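Local coordinates for EvdO1 (Micromonospora carbonacea, PDB 4XBZ), which probably catalyses an oxidative cyclization in orthosomycin biosynthesis, as a metal-dependent oxygenase of the phytanoyl-CoA dioxygenase family, at residues C37-T42 / L58-L63; D91-L96 / P105-Y110; I179-Y184 / G233-H238. All coordinates share one frame; numbering follows the deposited sequence.

Interaction 1 (C37-T42 / L58-L63); sequences CDIRRT and LVVRGL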
loop_
_atom_site.group_PDB
_atom_site.type_symbol
_atom_site.label_atom_id
_atom_site.label_comp_id
_atom_site.label_asym_id
_atom_site.label_seq_id
_atom_site.Cartn_x
_atom_site.Cartn_y
_atom_site.Cartn_z
ATOM N N CYS A 37 6.561 14.958 -3.952
ATOM C CA CYS A 37 6.666 14.230 -5.204
ATOM C C CYS A 37 6.312 15.136 -6.366
ATOM O O CYS A 37 5.154 15.530 -6.521
ATOM C CB CYS A 37 5.749 13.008 -5.198
ATOM S SG CYS A 37 5.499 12.335 -6.838
ATOM N N ASP A 38 7.311 15.476 -7.175
ATOM C CA ASP A 38 7.058 16.232 -8.395
ATOM C C ASP A 38 6.599 15.241 -9.453
ATOM O O ASP A 38 7.399 14.768 -10.266
ATOM C CB ASP A 38 8.300 17.001 -8.862
ATOM C CG ASP A 38 7.944 18.274 -9.641
ATOM O OD1 ASP A 38 8.089 19.384 -9.070
ATOM O OD2 ASP A 38 7.495 18.169 -10.814
ATOM N N ILE A 39 5.303 14.943 -9.439
ATOM C CA ILE A 39 4.778 13.793 -10.157
ATOM C C ILE A 39 5.018 13.851 -11.657
ATOM O O ILE A 39 5.225 12.823 -12.296
ATOM C CB ILE A 39 3.266 13.616 -9.894
ATOM C CG1 ILE A 39 2.794 12.276 -10.461
ATOM C CG2 ILE A 39 2.445 14.797 -10.436
ATOM C CD1 ILE A 39 3.580 11.099 -9.910
ATOM N N ARG A 40 5.015 15.047 -12.224
ATOM C CA ARG A 40 5.178 15.165 -13.670
ATOM C C ARG A 40 6.650 15.199 -14.036
ATOM O O ARG A 40 7.007 14.999 -15.193
ATOM C CB ARG A 40 4.456 16.399 -14.201
ATOM C CG ARG A 40 2.936 16.251 -14.172
ATOM C CD ARG A 40 2.239 17.544 -14.560
ATOM N NE ARG A 40 0.792 17.396 -14.541
ATOM C CZ ARG A 40 0.088 16.939 -15.570
ATOM N NH1 ARG A 40 0.718 16.587 -16.688
ATOM N NH2 ARG A 40 -1.233 16.834 -15.478
ATOM N N ARG A 41 7.499 15.425 -13.040
ATOM C CA ARG A 41 8.932 15.441 -13.258
ATOM C C ARG A 41 9.546 14.052 -13.107
ATOM O O ARG A 41 10.207 13.557 -14.020
ATOM C CB ARG A 41 9.611 16.412 -12.292
ATOM C CG ARG A 41 11.115 16.258 -12.253
ATOM C CD ARG A 41 11.781 17.333 -11.417
ATOM N NE ARG A 41 13.225 17.328 -11.631
ATOM C CZ ARG A 41 14.034 18.341 -11.332
ATOM N NH1 ARG A 41 13.541 19.459 -10.811
ATOM N NH2 ARG A 41 15.342 18.238 -11.566
ATOM N N THR A 42 9.317 13.422 -11.957
ATOM C CA THR A 42 9.999 12.174 -11.613
ATOM C C THR A 42 9.109 10.937 -11.766
ATOM O O THR A 42 9.596 9.835 -12.026
ATOM C CB THR A 42 10.523 12.214 -10.158
ATOM O OG1 THR A 42 9.421 12.345 -9.254
ATOM C CG2 THR A 42 11.470 13.394 -9.952
ATOM N N LEU A 58 1.914 12.784 2.312
ATOM C CA LEU A 58 2.731 13.009 1.115
ATOM C C LEU A 58 2.204 14.173 0.280
ATOM O O LEU A 58 1.016 14.200 -0.079
ATOM C CB LEU A 58 2.781 11.751 0.233
ATOM C CG LEU A 58 3.485 11.931 -1.112
ATOM C CD1 LEU A 58 4.965 12.213 -0.885
ATOM C CD2 LEU A 58 3.296 10.746 -2.058
ATOM N N VAL A 59 3.086 15.129 -0.023
ATOM C CA VAL A 59 2.773 16.235 -0.932
ATOM C C VAL A 59 3.114 15.876 -2.368
ATOM O O VAL A 59 4.223 15.428 -2.660
ATOM C CB VAL A 59 3.540 17.531 -0.579
ATOM C CG1 VAL A 59 3.378 18.570 -1.684
ATOM C CG2 VAL A 59 3.068 18.088 0.731
ATOM N N VAL A 60 2.151 16.074 -3.257
ATOM C CA VAL A 60 2.361 15.894 -4.684
ATOM C C VAL A 60 2.245 17.248 -5.399
ATOM O O VAL A 60 1.138 17.816 -5.485
ATOM C CB VAL A 60 1.339 14.922 -5.269
ATOM C CG1 VAL A 60 1.509 14.819 -6.777
ATOM C CG2 VAL A 60 1.458 13.545 -4.595
ATOM N N ARG A 61 3.368 17.763 -5.904
ATOM C CA ARG A 61 3.391 19.068 -6.582
ATOM C C ARG A 61 2.965 18.958 -8.042
ATOM O O ARG A 61 3.273 17.974 -8.709
ATOM C CB ARG A 61 4.786 19.709 -6.523
ATOM C CG ARG A 61 5.344 19.928 -5.129
ATOM C CD ARG A 61 4.551 20.943 -4.327
ATOM N NE ARG A 61 5.209 21.204 -3.041
ATOM C CZ ARG A 61 4.693 21.941 -2.059
ATOM N NH1 ARG A 61 3.495 22.514 -2.201
ATOM N NH2 ARG A 61 5.379 22.099 -0.925
ATOM N N GLY A 62 2.255 19.975 -8.529
ATOM C CA GLY A 62 1.886 20.056 -9.937
ATOM C C GLY A 62 1.036 18.932 -10.512
ATOM O O GLY A 62 1.266 18.495 -11.641
ATOM N N LEU A 63 0.052 18.463 -9.751
ATOM C CA LEU A 63 -0.852 17.422 -10.239
ATOM C C LEU A 63 -1.616 17.891 -11.478
ATOM O O LEU A 63 -1.732 17.163 -12.461
ATOM C CB LEU A 63 -1.838 16.994 -9.145
ATOM C CG LEU A 63 -2.926 16.017 -9.608
ATOM C CD1 LEU A 63 -2.345 14.666 -9.945
ATOM C CD2 LEU A 63 -4.049 15.891 -8.576
HETATM O O HOH W 1 4.658 17.924 -11.116
#
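R40 reaches across to the backbone that follows strand 57-61 and lays the edge of its guanidinium against two carbonyls. Its chain is extended from CG to NE, with CG anti to the carbonyl carbon (chi1 -71°), and this carries the head group out to L63. R40 NE and NH2 grip L63 O side-on, NH2 at 3.1 Å and NE at 3.3 Å, both from the same face of the carbonyl plane and with the oxygen close to the plane of the guanidinium. NE makes a further, weak bond to G62 O. These bonds fix the rotation of the head group, while L126 and H124 touch the same side chain.

I39 sits deeper, its side chain crossing that of V60 obliquely, with I39 CB 3.8 Å from V60 CG1. With CG1 of I39 anti to its backbone N (chi1 -170°), I39 CG2 is turned to R61 O, 3.7 Å away. C37 lies on the same face of the sheet as V60, its CB only loosely against V60 CG2. On the other face, D38 and R61 cross at about a right angle, and only the CB of R61 comes near D38 OD1. The guanidinium of R61 leads away to E36, D234 and the carbonyl of V229. A water joins the segments here, accepting from R40 N and lying within hydrogen-bonding distance of D38 OD2 and R61 O.

The backbones pair in parallel: C37 N donates to V59 O at 2.7 Å, nearly in line with the carbonyl, and R61 N returns to C37 O at 2.9 Å from above the carbonyl plane. D38 then centres an inverse gamma turn. Parallel pairing of strands 36-38 and 57-61, with helix 46-55 between them in the chain, is that of a beta-alpha-beta unit.

Interaction 2 (D91-L96 / P105-Y110); sequences DTVWTL and PVRIEY
A beta hairpin with a classic bulge brings W94 over P105 and V93 against two residues at once, V106 and R107. P105 lies over one face of the indole: its CD stands over the six-membered ring of W94, 3.9 Å from the centroid and 22° off the normal, a CH-pi contact. The two side chains run side by side in the same direction, and T92 CG2 touches P105 CB on the same face of the sheet. Helix 66-86 covers that face, through A83 and W84 on P105, and the indole NE1 bonds to S88 O.

V93 N donates to R107 O at 2.8 Å, in the carbonyl plane, whereas V93 O accepts from V106 N, also at 2.8 Å. The extra residue shifts the register by one, so strands 92-94 and 105-109, antiparallel at the end of the large mixed sheet, can pair W94 with P105. On the face opposite W94, V93 CG1 meets V106 CG2 at 3.6 Å, and V93 CG2 packs on R107 CB. CG1 lies anti to the backbone N (chi1 180°), which turns it to V106.

Further along, E109 N makes a nearly straight bond to D91 O, 2.8 Å. The D91 carboxylate meets the edge of the Y110 ring, D91 OD2 3.4 Å from Y110 CD2, its plane turned 62° from the ring; K114 and R325 form salt bridges to OD2. R107 extends away from V93, and R107 NE forms a salt bridge with E109 OE2 at 2.6 Å, reaching the oxygen from above the carboxylate plane, while NH1 bonds to a glycerol probably from the crystallisation liquor.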
loop_
_atom_site.group_PDB
_atom_site.type_symbol
_atom_site.label_atom_id
_atom_site.label_comp_id
_atom_site.label_asym_id
_atom_site.label_seq_id
_atom_site.Cartn_x
_atom_site.Cartn_y
_atom_site.Cartn_z
ATOM N N ASP A 91 -26.961 18.226 1.251
ATOM C CA ASP A 91 -25.582 17.970 0.829
ATOM C C ASP A 91 -24.630 19.110 1.216
ATOM O O ASP A 91 -23.580 19.292 0.593
ATOM C CB ASP A 91 -25.513 17.737 -0.692
ATOM C CG ASP A 91 -26.135 16.415 -1.116
ATOM O OD1 ASP A 91 -26.593 15.671 -0.224
ATOM O OD2 ASP A 91 -26.144 16.108 -2.336
ATOM N N THR A 92 -24.983 19.871 2.242
ATOM C CA THR A 92 -24.195 21.051 2.584
ATOM C C THR A 92 -24.087 21.225 4.088
ATOM O O THR A 92 -25.095 21.284 4.784
ATOM C CB THR A 92 -24.792 22.333 1.951
ATOM O OG1 THR A 92 -24.948 22.138 0.540
ATOM C CG2 THR A 92 -23.873 23.514 2.166
ATOM N N VAL A 93 -22.853 21.283 4.581
ATOM C CA VAL A 93 -22.584 21.542 5.995
ATOM C C VAL A 93 -22.546 23.042 6.241
ATOM O O VAL A 93 -21.821 23.761 5.560
ATOM C CB VAL A 93 -21.237 20.920 6.462
ATOM C CG1 VAL A 93 -20.989 21.220 7.927
ATOM C CG2 VAL A 93 -21.215 19.410 6.217
ATOM N N TRP A 94 -23.325 23.502 7.216
ATOM C CA TRP A 94 -23.457 24.926 7.532
ATOM C C TRP A 94 -22.992 25.210 8.956
ATOM O O TRP A 94 -23.228 24.412 9.852
ATOM C CB TRP A 94 -24.918 25.392 7.367
ATOM C CG TRP A 94 -25.347 25.613 5.945
ATOM C CD1 TRP A 94 -25.689 24.661 5.038
ATOM C CD2 TRP A 94 -25.481 26.872 5.273
ATOM N NE1 TRP A 94 -26.023 25.241 3.842
ATOM C CE2 TRP A 94 -25.904 26.599 3.959
ATOM C CE3 TRP A 94 -25.287 28.204 5.658
ATOM C CZ2 TRP A 94 -26.138 27.600 3.025
ATOM C CZ3 TRP A 94 -25.517 29.195 4.736
ATOM C CH2 TRP A 94 -25.934 28.889 3.427
ATOM N N THR A 95 -22.355 26.355 9.164
ATOM C CA THR A 95 -21.856 26.737 10.487
ATOM C C THR A 95 -22.991 26.824 11.501
ATOM O O THR A 95 -22.859 26.377 12.639
ATOM C CB THR A 95 -21.108 28.095 10.446
ATOM O OG1 THR A 95 -21.888 29.052 9.716
ATOM C CG2 THR A 95 -19.778 27.937 9.769
ATOM N N LEU A 96 -24.098 27.418 11.070
ATOM C CA LEU A 96 -25.334 27.448 11.838
ATOM C C LEU A 96 -26.461 27.140 10.874
ATOM O O LEU A 96 -26.225 27.066 9.672
ATOM C CB LEU A 96 -25.558 28.812 12.480
ATOM C CG LEU A 96 -24.408 29.409 13.277
ATOM C CD1 LEU A 96 -24.646 30.900 13.524
ATOM C CD2 LEU A 96 -24.283 28.648 14.576
ATOM N N PRO A 105 -21.893 28.246 4.765
ATOM C CA PRO A 105 -21.593 26.868 4.353
ATOM C C PRO A 105 -20.086 26.614 4.383
ATOM O O PRO A 105 -19.327 27.527 4.060
ATOM C CB PRO A 105 -22.129 26.803 2.923
ATOM C CG PRO A 105 -21.942 28.225 2.410
ATOM C CD PRO A 105 -22.105 29.137 3.605
ATOM N N VAL A 106 -19.667 25.406 4.753
ATOM C CA VAL A 106 -18.244 25.098 4.858
ATOM C C VAL A 106 -17.867 23.847 4.061
ATOM O O VAL A 106 -16.676 23.588 3.830
ATOM C CB VAL A 106 -17.809 24.907 6.337
ATOM C CG1 VAL A 106 -17.803 26.253 7.074
ATOM C CG2 VAL A 106 -18.716 23.920 7.040
ATOM N N ARG A 107 -18.875 23.080 3.643
ATOM C CA ARG A 107 -18.624 21.864 2.880
ATOM C C ARG A 107 -19.811 21.477 2.019
ATOM O O ARG A 107 -20.959 21.480 2.470
ATOM C CB ARG A 107 -18.255 20.713 3.826
ATOM C CG ARG A 107 -17.882 19.388 3.160
ATOM C CD ARG A 107 -17.567 18.339 4.232
ATOM N NE ARG A 107 -17.571 16.965 3.722
ATOM C CZ ARG A 107 -16.570 16.088 3.870
ATOM N NH1 ARG A 107 -15.452 16.444 4.503
ATOM N NH2 ARG A 107 -16.673 14.856 3.369
ATOM N N ILE A 108 -19.519 21.135 0.771
ATOM C CA ILE A 108 -20.523 20.613 -0.153
ATOM C C ILE A 108 -20.197 19.139 -0.500
ATOM O O ILE A 108 -19.085 18.831 -0.908
ATOM C CB ILE A 108 -20.597 21.492 -1.435
ATOM C CG1 ILE A 108 -21.057 22.903 -1.073
ATOM C CG2 ILE A 108 -21.532 20.900 -2.468
ATOM C CD1 ILE A 108 -20.698 23.937 -2.090
ATOM N N GLU A 109 -21.165 18.235 -0.320
ATOM C CA GLU A 109 -20.956 16.813 -0.636
ATOM C C GLU A 109 -21.401 16.449 -2.041
ATOM O O GLU A 109 -22.342 17.047 -2.585
ATOM C CB GLU A 109 -21.698 15.903 0.343
ATOM C CG GLU A 109 -21.297 16.059 1.799
ATOM C CD GLU A 109 -20.069 15.263 2.193
ATOM O OE1 GLU A 109 -19.562 14.442 1.394
ATOM O OE2 GLU A 109 -19.617 15.470 3.335
ATOM N N TYR A 110 -20.737 15.433 -2.592
ATOM C CA TYR A 110 -21.066 14.849 -3.894
ATOM C C TYR A 110 -20.861 15.885 -4.991
ATOM O O TYR A 110 -21.709 16.072 -5.867
ATOM C CB TYR A 110 -22.499 14.291 -3.901
ATOM C CG TYR A 110 -22.788 13.463 -2.676
ATOM C CD1 TYR A 110 -22.100 12.271 -2.450
ATOM C CD2 TYR A 110 -23.712 13.883 -1.726
ATOM C CE1 TYR A 110 -22.335 11.508 -1.312
ATOM C CE2 TYR A 110 -23.962 13.130 -0.582
ATOM C CZ TYR A 110 -23.261 11.938 -0.379
ATOM O OH TYR A 110 -23.486 11.173 0.746
#

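Interaction 3 (I179-Y184 / G233-H238); sequences IDAGIY and GDLLLH
D180 and H238 meet at one end of an antiparallel strand pair in the double-stranded beta-helix fold of this oxygenase. Six backbone hydrogen bonds join the segments. D180 and G182 each exchange two with their partners H238 and L236, the shortest of these being G182 N to L236 O at 2.7 Å. Y184 N donates to D234 O, and G233 N closes the pair on Y184 O at 2.6 Å.

Apolar contacts fill the face of A181 and I183: L235 CD1 lies 3.7 Å from A181 CB and also touches I183 CG1, with L237 CD2 beside the alanine. On the face of D180 and H238, Y184 runs alongside L236, its CE1 near L236 CB.

H238 NE2 bonds to OD2 of D162, a nickel ligand, making the histidine a second-shell residue, and its ring meets that of H244, another ligand. A leucine in its place would probably leave D162 without this hydrogen bond and its carboxylate freer to turn. With CG between the backbone N and carbonyl carbon (chi1 85°), the imidazole of H238 presents one face to D180, whose CB lies 3.4 Å from H238 CE1.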
loop_
_atom_site.group_PDB
_atom_site.type_symbol
_atom_site.label_atom_id
_atom_site.label_comp_id
_atom_site.label_asym_id
_atom_site.label_seq_id
_atom_site.Cartn_x
_atom_site.Cartn_y
_atom_site.Cartn_z
ATOM N N ILE A 179 -7.278 6.551 2.269
ATOM C CA ILE A 179 -6.552 7.773 1.970
ATOM C C ILE A 179 -7.476 8.911 1.515
ATOM O O ILE A 179 -8.362 8.722 0.675
ATOM C CB ILE A 179 -5.488 7.517 0.877
ATOM C CG1 ILE A 179 -4.546 6.377 1.287
ATOM C CG2 ILE A 179 -4.714 8.805 0.551
ATOM C CD1 ILE A 179 -3.448 6.102 0.279
ATOM N N ASP A 180 -7.245 10.081 2.102
ATOM C CA ASP A 180 -7.787 11.355 1.638
ATOM C C ASP A 180 -6.869 12.025 0.619
ATOM O O ASP A 180 -5.701 12.281 0.911
ATOM C CB ASP A 180 -7.969 12.305 2.813
ATOM C CG ASP A 180 -9.372 12.339 3.309
ATOM O OD1 ASP A 180 -10.291 12.190 2.476
ATOM O OD2 ASP A 180 -9.552 12.512 4.528
ATOM N N ALA A 181 -7.386 12.313 -0.568
ATOM C CA ALA A 181 -6.650 13.134 -1.517
ATOM C C ALA A 181 -7.251 14.530 -1.518
ATOM O O ALA A 181 -8.428 14.711 -1.859
ATOM C CB ALA A 181 -6.683 12.538 -2.896
ATOM N N GLY A 182 -6.442 15.507 -1.114
ATOM C CA GLY A 182 -6.879 16.888 -1.021
ATOM C C GLY A 182 -6.288 17.668 -2.166
ATOM O O GLY A 182 -5.075 17.868 -2.223
ATOM N N ILE A 183 -7.140 18.082 -3.098
ATOM C CA ILE A 183 -6.693 18.860 -4.247
ATOM C C ILE A 183 -6.979 20.352 -4.013
ATOM O O ILE A 183 -8.121 20.767 -3.802
ATOM C CB ILE A 183 -7.359 18.352 -5.515
ATOM C CG1 ILE A 183 -7.119 16.847 -5.610
ATOM C CG2 ILE A 183 -6.819 19.070 -6.737
ATOM C CD1 ILE A 183 -7.734 16.185 -6.818
ATOM N N TYR A 184 -5.915 21.147 -4.009
ATOM C CA TYR A 184 -6.003 22.533 -3.569
ATOM C C TYR A 184 -6.334 23.506 -4.696
ATOM O O TYR A 184 -5.622 23.584 -5.705
ATOM C CB TYR A 184 -4.695 22.933 -2.885
ATOM C CG TYR A 184 -4.620 22.405 -1.482
ATOM C CD1 TYR A 184 -4.609 21.034 -1.236
ATOM C CD2 TYR A 184 -4.577 23.264 -0.397
ATOM C CE1 TYR A 184 -4.558 20.538 0.047
ATOM C CE2 TYR A 184 -4.511 22.775 0.889
ATOM C CZ TYR A 184 -4.503 21.402 1.105
ATOM O OH TYR A 184 -4.459 20.897 2.384
ATOM N N GLY A 233 -3.528 23.634 -7.299
ATOM C CA GLY A 233 -3.249 22.519 -8.194
ATOM C C GLY A 233 -2.307 21.475 -7.624
ATOM O O GLY A 233 -2.014 20.471 -8.278
ATOM N N ASP A 234 -1.801 21.725 -6.417
ATOM C CA ASP A 234 -1.013 20.726 -5.694
ATOM C C ASP A 234 -1.949 19.772 -4.993
ATOM O O ASP A 234 -3.118 20.087 -4.797
ATOM C CB ASP A 234 -0.093 21.360 -4.653
ATOM C CG ASP A 234 1.117 22.006 -5.256
ATOM O OD1 ASP A 234 1.422 21.743 -6.443
ATOM O OD2 ASP A 234 1.775 22.769 -4.520
ATOM N N LEU A 235 -1.401 18.635 -4.569
ATOM C CA LEU A 235 -2.176 17.549 -3.986
ATOM C C LEU A 235 -1.602 17.070 -2.657
ATOM O O LEU A 235 -0.433 16.675 -2.573
ATOM C CB LEU A 235 -2.253 16.380 -4.980
ATOM C CG LEU A 235 -2.661 15.021 -4.401
ATOM C CD1 LEU A 235 -4.118 14.991 -3.984
ATOM C CD2 LEU A 235 -2.327 13.881 -5.367
ATOM N N LEU A 236 -2.422 17.110 -1.618
ATOM C CA LEU A 236 -2.028 16.533 -0.341
ATOM C C LEU A 236 -2.697 15.164 -0.124
ATOM O O LEU A 236 -3.923 15.034 -0.121
ATOM C CB LEU A 236 -2.361 17.473 0.826
ATOM C CG LEU A 236 -1.925 16.949 2.206
ATOM C CD1 LEU A 236 -0.414 16.927 2.321
ATOM C CD2 LEU A 236 -2.540 17.743 3.357
ATOM N N LEU A 237 -1.858 14.147 0.036
ATOM C CA LEU A 237 -2.288 12.798 0.377
ATOM C C LEU A 237 -2.129 12.613 1.871
ATOM O O LEU A 237 -1.026 12.805 2.407
ATOM C CB LEU A 237 -1.456 11.755 -0.383
ATOM C CG LEU A 237 -1.508 11.908 -1.907
ATOM C CD1 LEU A 237 -0.414 11.115 -2.606
ATOM C CD2 LEU A 237 -2.895 11.526 -2.425
ATOM N N HIS A 238 -3.209 12.259 2.563
ATOM C CA HIS A 238 -3.025 11.883 3.954
ATOM C C HIS A 238 -3.815 10.649 4.375
ATOM O O HIS A 238 -4.941 10.386 3.934
ATOM C CB HIS A 238 -3.296 13.094 4.883
ATOM C CG HIS A 238 -4.730 13.318 5.264
ATOM N ND1 HIS A 238 -5.504 14.304 4.684
ATOM C CD2 HIS A 238 -5.487 12.780 6.249
ATOM C CE1 HIS A 238 -6.696 14.324 5.258
ATOM N NE2 HIS A 238 -6.713 13.405 6.210
#

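Overall arrangement
All three contacts lie on the large mixed sheet and follow the chain in the order interaction 1, interaction 2, interaction 3. Interactions 1 and 3 adjoin, their centres 11 Å apart: strands 57-61 and 235-239 are neighbours, V60 N probably bonds to L235 O, and D234 OD1 probably takes the N-H of G62. The centre of interaction 2 is 30 Å from that of interaction 1 and 19 Å from that of interaction 3. Within this chain strands 36-38 and 92-94 are the sheet's outermost, so interactions 1 and 2 occupy its two edges. Central interaction 3 lies by the metal site, the side chain of H238 about 5 Å from the nickel ion; that of R107, in interaction 2, still comes to about 7 Å.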